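Long-range contacts in hydrolase family protein (Deinococcus radiodurans R1, PDB 3CNH), which probably acts as a phosphatase of the haloacid dehalogenase-like superfamily, cleaving phosphate from substrates not identified here: residues Phe8-Gly13 with Met163-Leu168; Val14-Gly19 with Glu90-Ala95; Met104-Asn109 with Leu129-Ser134. All blocks are in the same frame, centred on the assembly; numbering follows the deposited sequence.

Contact 1 (Phe8-Gly13 with Met163-Leu168); sequences FWDIGG and MVDDRL. With NA (sodium ion), chain C; PO4 (phosphate ion), chain D.
Asp10 and Asp166 share a sodium ion, bound by Asp10 OD2 at 2.4 Å and by Asp166 OD1 at 2.3 Å. Gly12 O, a phosphate oxygen and two waters complete its six ligands. Asp166 holds CG between its backbone N and carbonyl carbon (chi1 62°), which directs OD1 to the cation while OD2 lies 3.6 Å from Gly13 CA. Asp165 stacks its carboxylate on that of Asp10, the planes 2° apart, and Lys141 forms salt bridges with both, which would be expected to offset their close approach. Asp165 OD1 uses its anti lone pair to accept Arg167 N, an Asx turn just ahead of helix 168-176. Acidic residues at the C-terminal ends of adjacent parallel strands are characteristic of haloacid dehalogenase-like active sites, set in a Rossmann-like parallel sheet, and the sodium site is consistent with the metal site of that family. Behind it, Val164 N donates to Phe8 O and Asp10 N to Val164 O, each at 2.9 Å, joining the strands. On one side of the sheet Met163 SE packs 3.8 Å from Phe8 CB; on the other, Val164 CB sits over one face of the Trp9 indole, toward its rim, next to Leu190.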
ATOM      1  N   PHE A   8      -5.046  -1.589 -11.222  1.00 32.97           N
ATOM      2  CA  PHE A   8      -4.716  -1.975  -9.859  1.00 33.72           C
ATOM      3  C   PHE A   8      -3.606  -1.052  -9.381  1.00 35.52           C
ATOM      4  O   PHE A   8      -2.563  -0.911 -10.022  1.00 35.53           O
ATOM      5  CB  PHE A   8      -4.229  -3.423  -9.826  1.00 33.11           C
ATOM      6  CG  PHE A   8      -5.298  -4.434 -10.147  1.00 34.17           C
ATOM      7  CD1 PHE A   8      -5.635  -4.712 -11.465  1.00 37.75           C
ATOM      8  CD2 PHE A   8      -5.965  -5.104  -9.143  1.00 36.20           C
ATOM      9  CE1 PHE A   8      -6.632  -5.638 -11.768  1.00 40.84           C
ATOM     10  CE2 PHE A   8      -6.973  -6.010  -9.452  1.00 38.81           C
ATOM     11  CZ  PHE A   8      -7.288  -6.279 -10.749  1.00 39.51           C
ATOM     12  N   TRP A   9      -3.856  -0.439  -8.230  1.00 34.66           N
ATOM     13  CA  TRP A   9      -2.975   0.579  -7.677  1.00 34.20           C
ATOM     14  C   TRP A   9      -2.363   0.234  -6.331  1.00 34.35           C
ATOM     15  O   TRP A   9      -3.022  -0.108  -5.369  1.00 34.63           O
ATOM     16  CB  TRP A   9      -3.718   1.919  -7.477  1.00 33.24           C
ATOM     17  CG  TRP A   9      -4.167   2.626  -8.701  1.00 33.14           C
ATOM     18  CD1 TRP A   9      -5.257   2.331  -9.480  1.00 35.92           C
ATOM     19  CD2 TRP A   9      -3.542   3.765  -9.308  1.00 33.21           C
ATOM     20  NE1 TRP A   9      -5.322   3.191 -10.547  1.00 35.23           N
ATOM     21  CE2 TRP A   9      -4.288   4.089 -10.465  1.00 34.07           C
ATOM     22  CE3 TRP A   9      -2.407   4.515  -9.013  1.00 36.36           C
ATOM     23  CZ2 TRP A   9      -3.955   5.162 -11.287  1.00 36.11           C
ATOM     24  CZ3 TRP A   9      -2.090   5.571  -9.809  1.00 34.98           C
ATOM     25  CH2 TRP A   9      -2.843   5.873 -10.954  1.00 34.01           C
ATOM     26  N   ASP A  10      -1.064   0.350  -6.329  1.00 32.83           N
ATOM     27  CA  ASP A  10      -0.265   0.380  -5.094  1.00 34.08           C
ATOM     28  C   ASP A  10      -0.702   1.699  -4.436  1.00 33.57           C
ATOM     29  O   ASP A  10      -1.089   2.674  -5.132  1.00 34.12           O
ATOM     30  CB  ASP A  10       1.197   0.396  -5.544  1.00 35.54           C
ATOM     31  CG  ASP A  10       2.185   0.471  -4.476  1.00 44.74           C
ATOM     32  OD1 ASP A  10       1.934  -0.012  -3.380  1.00 38.08           O
ATOM     33  OD2 ASP A  10       3.317   0.984  -4.810  1.00 43.39           O
ATOM     34  N   ILE A  11      -0.657   1.740  -3.109  1.00 33.47           N
ATOM     35  CA  ILE A  11      -1.002   2.990  -2.400  1.00 32.81           C
ATOM     36  C   ILE A  11       0.271   3.700  -1.933  1.00 32.87           C
ATOM     37  O   ILE A  11       0.602   4.781  -2.381  1.00 32.64           O
ATOM     38  CB  ILE A  11      -1.992   2.786  -1.282  1.00 32.32           C
ATOM     39  CG1 ILE A  11      -3.284   2.166  -1.855  1.00 35.71           C
ATOM     40  CG2 ILE A  11      -2.308   4.117  -0.563  1.00 35.84           C
ATOM     41  CD1 ILE A  11      -4.378   1.891  -0.823  1.00 34.61           C
ATOM     42  N   GLY A  12       1.012   3.039  -1.064  1.00 33.90           N
ATOM     43  CA  GLY A  12       2.273   3.625  -0.551  1.00 35.61           C
ATOM     44  C   GLY A  12       3.327   3.845  -1.623  1.00 35.92           C
ATOM     45  O   GLY A  12       3.699   2.912  -2.328  1.00 38.55           O
ATOM     46  N   GLY A  13       3.813   5.068  -1.704  1.00 35.32           N
ATOM     47  CA  GLY A  13       4.808   5.486  -2.681  1.00 36.42           C
ATOM     48  C   GLY A  13       4.252   5.850  -4.038  1.00 37.04           C
ATOM     49  O   GLY A  13       5.002   6.212  -4.957  1.00 37.90           O
HETATM   50  N   MSE A 163      -1.164  -3.013 -13.548  1.00 34.92           N
HETATM   51  CA  MSE A 163      -0.651  -2.772 -12.196  1.00 34.41           C
HETATM   52  C   MSE A 163       0.267  -1.553 -12.188  1.00 34.73           C
HETATM   53  O   MSE A 163       1.152  -1.403 -13.045  1.00 34.05           O
HETATM   54  CB  MSE A 163       0.176  -3.970 -11.708  1.00 35.32           C
HETATM   55  CG  MSE A 163       0.840  -3.797 -10.358  1.00 34.47           C
HETATM   56 SE   MSE A 163      -0.526  -3.922  -8.973  0.75 32.96          SE
HETATM   57  CE  MSE A 163       0.491  -3.035  -7.487  1.00 34.20           C
ATOM     58  N   VAL A 164       0.028  -0.675 -11.208  1.00 33.59           N
ATOM     59  CA  VAL A 164       0.834   0.516 -10.989  1.00 34.21           C
ATOM     60  C   VAL A 164       1.503   0.404  -9.614  1.00 33.18           C
ATOM     61  O   VAL A 164       0.818   0.339  -8.585  1.00 34.07           O
ATOM     62  CB  VAL A 164      -0.012   1.800 -11.024  1.00 34.08           C
ATOM     63  CG1 VAL A 164       0.862   3.016 -10.734  1.00 33.67           C
ATOM     64  CG2 VAL A 164      -0.791   1.956 -12.401  1.00 31.57           C
ATOM     65  N   ASP A 165       2.825   0.385  -9.610  1.00 33.87           N
ATOM     66  CA  ASP A 165       3.605   0.207  -8.343  1.00 33.86           C
ATOM     67  C   ASP A 165       4.877   0.999  -8.454  1.00 32.74           C
ATOM     68  O   ASP A 165       5.373   1.210  -9.539  1.00 32.79           O
ATOM     69  CB  ASP A 165       3.908  -1.268  -8.109  1.00 34.56           C
ATOM     70  CG  ASP A 165       4.251  -1.596  -6.649  1.00 35.21           C
ATOM     71  OD1 ASP A 165       5.398  -1.293  -6.189  1.00 35.55           O
ATOM     72  OD2 ASP A 165       3.385  -2.232  -6.006  1.00 37.04           O
ATOM     73  N   ASP A 166       5.451   1.399  -7.323  1.00 33.36           N
ATOM     74  CA  ASP A 166       6.708   2.161  -7.400  1.00 34.21           C
ATOM     75  C   ASP A 166       7.933   1.296  -7.386  1.00 34.60           C
ATOM     76  O   ASP A 166       9.021   1.787  -7.633  1.00 35.61           O
ATOM     77  CB  ASP A 166       6.862   3.275  -6.356  1.00 34.89           C
ATOM     78  CG  ASP A 166       6.868   2.795  -4.954  1.00 40.91           C
ATOM     79  OD1 ASP A 166       6.216   1.781  -4.662  1.00 40.27           O
ATOM     80  OD2 ASP A 166       7.468   3.484  -4.123  1.00 47.49           O
ATOM     81  N   ARG A 167       7.742   0.013  -7.080  1.00 33.95           N
ATOM     82  CA  ARG A 167       8.871  -0.925  -7.006  1.00 34.69           C
ATOM     83  C   ARG A 167       8.937  -1.826  -8.239  1.00 34.94           C
ATOM     84  O   ARG A 167       7.986  -2.534  -8.551  1.00 34.97           O
ATOM     85  CB  ARG A 167       8.766  -1.789  -5.738  1.00 37.11           C
ATOM     86  CG  ARG A 167       8.710  -0.974  -4.466  1.00 39.88           C
ATOM     87  CD  ARG A 167       8.624  -1.863  -3.213  1.00 44.27           C
ATOM     88  NE  ARG A 167       8.138  -1.141  -2.030  1.00 49.34           N
ATOM     89  CZ  ARG A 167       8.908  -0.783  -1.011  1.00 56.84           C
ATOM     90  NH1 ARG A 167      10.185  -1.110  -1.005  1.00 54.27           N
ATOM     91  NH2 ARG A 167       8.385  -0.125   0.010  1.00 58.28           N
ATOM     92  N   LEU A 168      10.117  -1.856  -8.848  1.00 33.59           N
ATOM     93  CA  LEU A 168      10.372  -2.676 -10.025  1.00 33.20           C
ATOM     94  C   LEU A 168      10.061  -4.150  -9.749  1.00 32.73           C
ATOM     95  O   LEU A 168       9.495  -4.819 -10.589  1.00 32.52           O
ATOM     96  CB  LEU A 168      11.798  -2.542 -10.506  1.00 34.51           C
ATOM     97  CG  LEU A 168      12.163  -3.362 -11.739  1.00 34.56           C
ATOM     98  CD1 LEU A 168      11.375  -2.945 -12.989  1.00 35.97           C
ATOM     99  CD2 LEU A 168      13.676  -3.225 -11.928  1.00 40.86           C
TER
HETATM  100 NA    NA C 200       4.829   1.036  -2.972  1.00 25.67          NA
HETATM  101  P   PO4 D 201       1.941  -0.520  -0.486  0.75 27.09           P
HETATM  102  O1  PO4 D 201       1.782  -1.842  -1.084  0.75 21.14           O
HETATM  103  O2  PO4 D 201       3.090   0.222  -1.178  0.75 26.60           O
HETATM  104  O3  PO4 D 201       0.664   0.323  -0.347  0.75 24.64           O
HETATM  105  O4  PO4 D 201       2.473  -0.606   0.944  0.75 28.79           O
HETATM  106  O   HOH W   1       7.792   6.279  -4.722  1.00 52.13           O
HETATM  107  O   HOH W   2       5.553  -1.052  -3.409  1.00 25.51           O
HETATM  108  O   HOH W   3       6.388   1.755  -1.387  1.00 41.99           O

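Contact 2 (Val14-Gly19 with Glu90-Ala95); sequences VLLTNG and EVLALA
Leu15 and Leu92 mark the closest backbone approach, their CA atoms 5.2 Å apart, where the irregular loop Val14-Gly19 passes the side of helix 89-98. No hydrogen bond crosses between the two segments. Instead, two loop carbonyls meet hydrocarbon of the helix: Val14 O lies 3.3 Å from Val91 CB, and Leu15 O is similarly near the branch point of Leu92. The loop's backbone bonds go to Arg88 from Leu15 and to Gln86 from Thr17, so the loop is tied to the residues just before the helix and packs against its first turns.

Among the side chains, Leu15 packs against the helix through CD2. With CG anti to the carbonyl carbon (chi1 -66°) the branch is turned to the helix, and CD2 comes to 3.6 Å from Ala95 CB and 4.1 Å from Val91 CG1, lodging against residues one helical turn apart. The Leu15 and Val91 side chains cross at about a right angle. Val14 uses one methyl, CG1, to meet Val91 CG1 at 3.9 Å. Leu92 CD1 touches Leu16 CD2 at 4.2 Å, but this touch and the approach to Leu15 O belong to one of two modelled conformers and are less certain. Trp9, on strand 6-9, touches Val14, Leu15, Val91 and Ala95, so its indole joins loop and helix in one apolar cluster. Leu16 turns to Ile11 and to Arg118 and Phe122 of helix 112-122.

The loop follows the first strand of the sheet and leads into the run of helices between residues 22 and 83, after which helix 89-98 returns to the sheet. This is consistent with the haloacid dehalogenase-like plan in which a helical cap is inserted just after the first strand, and the contact packs together the outgoing and returning chain at the base of that insertion.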
ATOM      1  N   VAL A  14       2.933   5.773  -4.137  1.00 35.19           N
ATOM      2  CA  VAL A  14       2.224   6.083  -5.387  1.00 33.38           C
ATOM      3  C   VAL A  14       1.160   7.149  -5.130  1.00 32.89           C
ATOM      4  O   VAL A  14       1.326   8.333  -5.484  1.00 34.10           O
ATOM      5  CB  VAL A  14       1.653   4.808  -6.026  1.00 34.17           C
ATOM      6  CG1 VAL A  14       0.837   5.088  -7.281  1.00 31.33           C
ATOM      7  CG2 VAL A  14       2.794   3.833  -6.392  1.00 35.95           C
ATOM      8  N   LEU A  15       0.097   6.729  -4.460  1.00 33.38           N
ATOM      9  CA  LEU A  15      -1.017   7.637  -4.130  1.00 32.78           C
ATOM     10  C   LEU A  15      -0.739   8.477  -2.885  1.00 32.38           C
ATOM     11  O   LEU A  15      -1.115   9.641  -2.767  1.00 33.53           O
ATOM     12  CB  LEU A  15      -2.302   6.836  -3.920  1.00 34.21           C
ATOM     13  CG  LEU A  15      -2.831   6.134  -5.180  1.00 34.85           C
ATOM     14  CD1 LEU A  15      -3.959   5.160  -4.823  1.00 35.11           C
ATOM     15  CD2 LEU A  15      -3.255   7.167  -6.228  1.00 34.69           C
ATOM     16  N   LEU A  16      -0.087   7.831  -1.950  1.00 31.98           N
ATOM     17  CA  LEU A  16       0.302   8.429  -0.665  1.00 32.56           C
ATOM     18  C   LEU A  16       1.732   8.072  -0.376  1.00 34.44           C
ATOM     19  O   LEU A  16       2.337   7.248  -1.056  1.00 33.93           O
ATOM     20  CB  LEU A  16      -0.563   7.867   0.476  1.00 34.06           C
ATOM     21  CG  LEU A  16      -2.109   7.929   0.365  1.00 31.76           C
ATOM     22  CD1 LEU A  16      -2.764   7.196   1.560  1.00 31.78           C
ATOM     23  CD2 LEU A  16      -2.616   9.356   0.226  1.00 32.92           C
ATOM     24  N   THR A  17       2.257   8.700   0.658  1.00 35.34           N
ATOM     25  CA  THR A  17       3.570   8.303   1.167  1.00 34.81           C
ATOM     26  C   THR A  17       3.421   6.884   1.719  1.00 34.50           C
ATOM     27  O   THR A  17       2.323   6.376   1.897  1.00 34.30           O
ATOM     28  CB  THR A  17       4.043   9.217   2.325  1.00 36.35           C
ATOM     29  OG1 THR A  17       3.048   9.226   3.359  1.00 36.40           O
ATOM     30  CG2 THR A  17       4.298  10.613   1.828  1.00 37.03           C
ATOM     31  N   ASN A  18       4.532   6.212   1.967  1.00 35.29           N
ATOM     32  CA  ASN A  18       4.466   4.927   2.675  1.00 36.44           C
ATOM     33  C   ASN A  18       3.876   5.168   4.056  1.00 37.71           C
ATOM     34  O   ASN A  18       3.903   6.280   4.548  1.00 40.95           O
ATOM     35  CB  ASN A  18       5.826   4.284   2.782  1.00 35.18           C
ATOM     36  CG  ASN A  18       6.320   3.816   1.440  1.00 41.80           C
ATOM     37  OD1 ASN A  18       5.558   3.231   0.683  1.00 43.28           O
ATOM     38  ND2 ASN A  18       7.560   4.119   1.119  1.00 44.23           N
ATOM     39  N   GLY A  19       3.269   4.146   4.615  1.00 37.57           N
ATOM     40  CA  GLY A  19       2.619   4.293   5.917  1.00 37.58           C
ATOM     41  C   GLY A  19       3.528   4.087   7.108  1.00 36.38           C
ATOM     42  O   GLY A  19       3.382   4.721   8.141  1.00 35.80           O
ATOM     43  N   GLU A  90       0.026  15.044  -6.992  1.00 35.86           N
ATOM     44  CA  GLU A  90      -0.080  14.935  -8.448  1.00 36.55           C
ATOM     45  C   GLU A  90      -0.586  13.560  -8.894  1.00 34.27           C
ATOM     46  O   GLU A  90      -1.396  13.454  -9.825  1.00 34.73           O
ATOM     47  CB  GLU A  90       1.237  15.285  -9.150  1.00 38.40           C
ATOM     48  CG  GLU A  90       1.767  16.691  -8.873  1.00 45.68           C
ATOM     49  CD  GLU A  90       3.183  16.907  -9.438  1.00 56.25           C
ATOM     50  OE1 GLU A  90       3.882  15.910  -9.769  1.00 63.43           O
ATOM     51  OE2 GLU A  90       3.606  18.077  -9.541  1.00 64.54           O
ATOM     52  N   VAL A  91      -0.102  12.520  -8.243  1.00 34.19           N
ATOM     53  CA  VAL A  91      -0.510  11.145  -8.606  1.00 34.75           C
ATOM     54  C   VAL A  91      -1.957  10.918  -8.175  1.00 36.20           C
ATOM     55  O   VAL A  91      -2.780  10.316  -8.874  1.00 36.04           O
ATOM     56  CB  VAL A  91       0.440  10.077  -8.101  1.00 35.51           C
ATOM     57  CG1 VAL A  91      -0.140   8.716  -8.411  1.00 34.72           C
ATOM     58  CG2 VAL A  91       1.791  10.267  -8.759  1.00 37.09           C
ATOM     59  N   LEU A  92      -2.272  11.431  -7.001  1.00 37.75           N
ATOM     60  CA  LEU A  92      -3.669  11.396  -6.510  0.50 37.67           C
ATOM     61  C   LEU A  92      -4.613  11.995  -7.471  1.00 38.45           C
ATOM     62  O   LEU A  92      -5.675  11.458  -7.776  1.00 40.54           O
ATOM     63  CB  LEU A  92      -3.861  12.192  -5.231  0.50 38.56           C
ATOM     64  CG  LEU A  92      -3.581  11.375  -3.999  0.50 32.35           C
ATOM     65  CD1 LEU A  92      -3.531  12.231  -2.767  0.50 31.54           C
ATOM     66  CD2 LEU A  92      -4.651  10.305  -3.863  0.50 32.32           C
ATOM     67  N   ALA A  93      -4.237  13.166  -7.959  1.00 36.21           N
ATOM     68  CA  ALA A  93      -5.077  13.892  -8.881  1.00 35.46           C
ATOM     69  C   ALA A  93      -5.292  13.097 -10.164  1.00 34.66           C
ATOM     70  O   ALA A  93      -6.371  13.079 -10.738  1.00 34.64           O
ATOM     71  CB  ALA A  93      -4.484  15.292  -9.199  1.00 35.06           C
ATOM     72  N   LEU A  94      -4.240  12.437 -10.608  1.00 34.41           N
ATOM     73  CA  LEU A  94      -4.310  11.627 -11.841  1.00 32.97           C
ATOM     74  C   LEU A  94      -5.293  10.472 -11.638  1.00 34.59           C
ATOM     75  O   LEU A  94      -6.165  10.174 -12.468  1.00 34.50           O
ATOM     76  CB  LEU A  94      -2.925  11.060 -12.182  1.00 32.73           C
ATOM     77  CG  LEU A  94      -2.841  10.015 -13.298  1.00 32.52           C
ATOM     78  CD1 LEU A  94      -3.360  10.524 -14.626  1.00 34.40           C
ATOM     79  CD2 LEU A  94      -1.387   9.482 -13.438  1.00 38.20           C
ATOM     80  N   ALA A  95      -5.105   9.822 -10.511  1.00 35.18           N
ATOM     81  CA  ALA A  95      -5.936   8.642 -10.179  1.00 34.76           C
ATOM     82  C   ALA A  95      -7.395   9.067 -10.054  1.00 36.13           C
ATOM     83  O   ALA A  95      -8.301   8.410 -10.551  1.00 34.86           O
ATOM     84  CB  ALA A  95      -5.455   7.940  -8.925  1.00 35.27           C
TER

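Contact 3 (Met104-Asn109 with Leu129-Ser134); sequences MYSLNN and LAFFTS. With PO4 (phosphate ion), chain D.
Asn108 and Thr133 meet side chain to side chain: Thr133 OG1 donates to Asn108 OD1 at 2.8 Å. Ser106 OG, from the same strand as the asparagine, donates to that oxygen at 2.8 Å too, and the two hydroxyls arrive from opposite faces of the amide plane. Asn108 swings CG between its backbone N and carbonyl carbon (chi1 71°), bringing OD1 back over its own strand to both donors, while ND2 binds Asn115 OD1. Replacing the amide by an alanine would probably leave the Ser106 and Thr133 hydroxyls without their shared acceptor and Asn115 OD1 without its donor, so that both hydroxyls could turn. In the next residue, Asn109 N gives the bound phosphate a nearly straight bond, 2.7 Å to O1 with 174° at the hydrogen.

A parallel ladder holds these groups in place. Leu129 N donates to Met104 O, Ser106 N to Ala130 O, Phe132 N to Ser106 O, Asn108 N to Phe132 O and Ser134 N to Asn108 O. The bond from Phe132 N is skewed, its donor 50° out of the Ser106 carbonyl plane. Strands 103-108 and 131-133 are the two strands of a beta-alpha-beta crossover through helix 112-122.

On the sheet face of Tyr105, Leu107 and Phe132 the packing is apolar. Tyr105 CB lies 3.6 Å from Phe132 CE2, and the two rings run nearly parallel but slid apart, centroids 5.5 Å from each other. Ala130 CB meets the tyrosine ring at its edge, 3.9 Å from CD2, and Leu107 CD1 rests 3.6 Å from Phe132 CB.

One asparagine oxygen thus collects two hydroxyl protons, which fixes its side chain; separately, Asn109 N at the strand end donates to the phosphate, consistent with a phosphate-binding site.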
HETATM    1  N   MSE A 104     -11.142   0.736 -11.075  1.00 32.94           N
HETATM    2  CA  MSE A 104      -9.842   0.694 -10.429  1.00 33.51           C
HETATM    3  C   MSE A 104      -9.945   0.144  -9.022  1.00 33.10           C
HETATM    4  O   MSE A 104     -10.938   0.319  -8.324  1.00 33.18           O
HETATM    5  CB  MSE A 104      -9.210   2.095 -10.444  1.00 34.32           C
HETATM    6  CG  MSE A 104      -9.342   2.771 -11.789  1.00 33.79           C
HETATM    7 SE   MSE A 104      -8.210   4.340 -12.031  0.75 30.49          SE
HETATM    8  CE  MSE A 104      -8.519   5.106 -10.274  1.00 32.60           C
ATOM      9  N   TYR A 105      -8.864  -0.493  -8.605  1.00 31.97           N
ATOM     10  CA  TYR A 105      -8.806  -1.205  -7.327  1.00 32.12           C
ATOM     11  C   TYR A 105      -7.426  -1.030  -6.716  1.00 33.48           C
ATOM     12  O   TYR A 105      -6.468  -0.761  -7.431  1.00 34.93           O
ATOM     13  CB  TYR A 105      -9.013  -2.715  -7.586  1.00 31.68           C
ATOM     14  CG  TYR A 105     -10.212  -3.054  -8.442  1.00 31.96           C
ATOM     15  CD1 TYR A 105     -10.124  -3.064  -9.815  1.00 34.87           C
ATOM     16  CD2 TYR A 105     -11.433  -3.347  -7.873  1.00 31.79           C
ATOM     17  CE1 TYR A 105     -11.249  -3.327 -10.600  1.00 32.22           C
ATOM     18  CE2 TYR A 105     -12.542  -3.649  -8.628  1.00 30.86           C
ATOM     19  CZ  TYR A 105     -12.453  -3.641 -10.007  1.00 30.94           C
ATOM     20  OH  TYR A 105     -13.575  -3.914 -10.787  1.00 31.73           O
ATOM     21  N   SER A 106      -7.337  -1.129  -5.394  1.00 32.21           N
ATOM     22  CA  SER A 106      -5.989  -1.164  -4.786  1.00 31.82           C
ATOM     23  C   SER A 106      -5.505  -2.586  -4.796  1.00 31.71           C
ATOM     24  O   SER A 106      -6.282  -3.556  -4.736  1.00 34.03           O
ATOM     25  CB  SER A 106      -5.912  -0.607  -3.342  1.00 32.97           C
ATOM     26  OG  SER A 106      -6.279  -1.580  -2.373  1.00 32.03           O
ATOM     27  N   LEU A 107      -4.189  -2.688  -4.805  1.00 31.98           N
ATOM     28  CA  LEU A 107      -3.493  -3.975  -4.606  1.00 31.85           C
ATOM     29  C   LEU A 107      -2.247  -3.576  -3.830  1.00 33.66           C
ATOM     30  O   LEU A 107      -1.297  -3.036  -4.394  1.00 34.75           O
ATOM     31  CB  LEU A 107      -3.174  -4.681  -5.927  1.00 32.59           C
ATOM     32  CG  LEU A 107      -2.663  -6.104  -5.750  1.00 35.49           C
ATOM     33  CD1 LEU A 107      -3.787  -7.032  -5.234  1.00 40.53           C
ATOM     34  CD2 LEU A 107      -2.074  -6.716  -7.024  1.00 42.22           C
ATOM     35  N   ASN A 108      -2.325  -3.719  -2.516  1.00 32.39           N
ATOM     36  CA  ASN A 108      -1.342  -3.079  -1.642  1.00 33.13           C
ATOM     37  C   ASN A 108      -1.110  -3.799  -0.365  1.00 32.54           C
ATOM     38  O   ASN A 108      -1.933  -4.612   0.071  1.00 33.35           O
ATOM     39  CB  ASN A 108      -1.806  -1.644  -1.301  1.00 33.26           C
ATOM     40  CG  ASN A 108      -3.007  -1.608  -0.346  1.00 36.00           C
ATOM     41  OD1 ASN A 108      -4.090  -2.119  -0.653  1.00 34.43           O
ATOM     42  ND2 ASN A 108      -2.816  -0.976   0.822  1.00 33.81           N
ATOM     43  N   ASN A 109       0.081  -3.564   0.162  1.00 32.41           N
ATOM     44  CA  ASN A 109       0.488  -4.135   1.456  1.00 32.26           C
ATOM     45  C   ASN A 109       0.364  -3.112   2.572  1.00 33.91           C
ATOM     46  O   ASN A 109       0.998  -2.060   2.554  1.00 35.00           O
ATOM     47  CB  ASN A 109       1.945  -4.583   1.424  1.00 32.47           C
ATOM     48  CG  ASN A 109       2.223  -5.715   0.420  1.00 37.77           C
ATOM     49  OD1 ASN A 109       1.294  -6.370  -0.103  1.00 36.39           O
ATOM     50  ND2 ASN A 109       3.536  -5.999   0.204  1.00 38.54           N
ATOM     51  N   LEU A 129     -12.608   1.025  -6.196  1.00 32.68           N
ATOM     52  CA  LEU A 129     -13.853   0.266  -5.990  1.00 31.90           C
ATOM     53  C   LEU A 129     -13.734  -0.820  -4.938  1.00 33.00           C
ATOM     54  O   LEU A 129     -14.706  -1.256  -4.358  1.00 32.47           O
ATOM     55  CB  LEU A 129     -14.358  -0.306  -7.331  1.00 30.66           C
ATOM     56  CG  LEU A 129     -14.506   0.726  -8.453  1.00 31.56           C
ATOM     57  CD1 LEU A 129     -14.817  -0.032  -9.713  1.00 33.01           C
ATOM     58  CD2 LEU A 129     -15.569   1.793  -8.110  1.00 33.65           C
ATOM     59  N   ALA A 130     -12.518  -1.290  -4.740  1.00 32.32           N
ATOM     60  CA  ALA A 130     -12.234  -2.297  -3.725  1.00 33.64           C
ATOM     61  C   ALA A 130     -10.768  -2.220  -3.395  1.00 32.49           C
ATOM     62  O   ALA A 130      -9.967  -1.717  -4.184  1.00 31.59           O
ATOM     63  CB  ALA A 130     -12.639  -3.701  -4.135  1.00 31.72           C
ATOM     64  N   PHE A 131     -10.446  -2.746  -2.239  1.00 32.13           N
ATOM     65  CA  PHE A 131      -9.110  -2.649  -1.704  1.00 31.63           C
ATOM     66  C   PHE A 131      -8.559  -4.037  -1.422  1.00 32.80           C
ATOM     67  O   PHE A 131      -8.859  -4.622  -0.399  1.00 33.73           O
ATOM     68  CB  PHE A 131      -9.107  -1.797  -0.433  1.00 32.78           C
ATOM     69  CG  PHE A 131      -9.408  -0.343  -0.697  1.00 31.65           C
ATOM     70  CD1 PHE A 131     -10.711   0.088  -0.844  1.00 34.58           C
ATOM     71  CD2 PHE A 131      -8.371   0.559  -0.855  1.00 32.37           C
ATOM     72  CE1 PHE A 131     -10.982   1.414  -1.122  1.00 33.63           C
ATOM     73  CE2 PHE A 131      -8.608   1.888  -1.136  1.00 33.15           C
ATOM     74  CZ  PHE A 131      -9.930   2.321  -1.315  1.00 31.28           C
ATOM     75  N   PHE A 132      -7.765  -4.531  -2.364  1.00 32.60           N
ATOM     76  CA  PHE A 132      -7.177  -5.878  -2.262  1.00 32.51           C
ATOM     77  C   PHE A 132      -5.875  -5.732  -1.496  1.00 32.82           C
ATOM     78  O   PHE A 132      -4.784  -5.666  -2.042  1.00 33.52           O
ATOM     79  CB  PHE A 132      -7.002  -6.491  -3.655  1.00 33.40           C
ATOM     80  CG  PHE A 132      -8.279  -6.511  -4.451  1.00 32.54           C
ATOM     81  CD1 PHE A 132      -9.467  -6.886  -3.885  1.00 34.24           C
ATOM     82  CD2 PHE A 132      -8.265  -6.152  -5.783  1.00 32.51           C
ATOM     83  CE1 PHE A 132     -10.663  -6.889  -4.637  1.00 34.63           C
ATOM     84  CE2 PHE A 132      -9.462  -6.176  -6.550  1.00 35.03           C
ATOM     85  CZ  PHE A 132     -10.654  -6.518  -5.962  1.00 33.21           C
ATOM     86  N   THR A 133      -6.069  -5.648  -0.195  1.00 31.58           N
ATOM     87  CA  THR A 133      -5.016  -5.331   0.755  1.00 31.86           C
ATOM     88  C   THR A 133      -4.513  -6.571   1.481  1.00 32.31           C
ATOM     89  O   THR A 133      -5.288  -7.460   1.855  1.00 33.14           O
ATOM     90  CB  THR A 133      -5.501  -4.310   1.760  1.00 32.26           C
ATOM     91  OG1 THR A 133      -6.030  -3.156   1.080  1.00 33.55           O
ATOM     92  CG2 THR A 133      -4.366  -3.911   2.724  1.00 32.91           C
ATOM     93  N   SER A 134      -3.210  -6.596   1.709  1.00 33.06           N
ATOM     94  CA  SER A 134      -2.571  -7.770   2.332  1.00 33.66           C
ATOM     95  C   SER A 134      -3.208  -8.235   3.627  1.00 33.10           C
ATOM     96  O   SER A 134      -3.321  -9.425   3.884  1.00 34.56           O
ATOM     97  CB  SER A 134      -1.081  -7.507   2.601  1.00 34.09           C
ATOM     98  OG  SER A 134      -0.913  -6.348   3.412  1.00 33.73           O
TER
HETATM   99  P   PO4 D 201       1.941  -0.520  -0.486  0.75 27.09           P
HETATM  100  O1  PO4 D 201       1.782  -1.842  -1.084  0.75 21.14           O
HETATM  101  O2  PO4 D 201       3.090   0.222  -1.178  0.75 26.60           O
HETATM  102  O3  PO4 D 201       0.664   0.323  -0.347  0.75 24.64           O
HETATM  103  O4  PO4 D 201       2.473  -0.606   0.944  0.75 28.79           O

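Overall arrangement
Contacts 1 and 3 belong to one parallel sheet and are bridged by strands 6-9 and 103-108: Trp9 bonds through its backbone to Tyr105 and Leu107, so the two ladders are continuous. Both bring their C-terminal ends to the same phosphate, contact 1 through the Gly12 N-H and a metal, contact 3 through a backbone N-H; away from the ion contact 3 relies on hydroxyls and an amide. Lys141 binds at both. Contact 2, continuing directly from Gly13, has no hydrogen bond between its segments and is mostly apolar. It is buried, as is contact 1, whereas contact 3, at an outer strand, is only partly so. Contacts 2 and 3 both nest within the loop closed by contact 1.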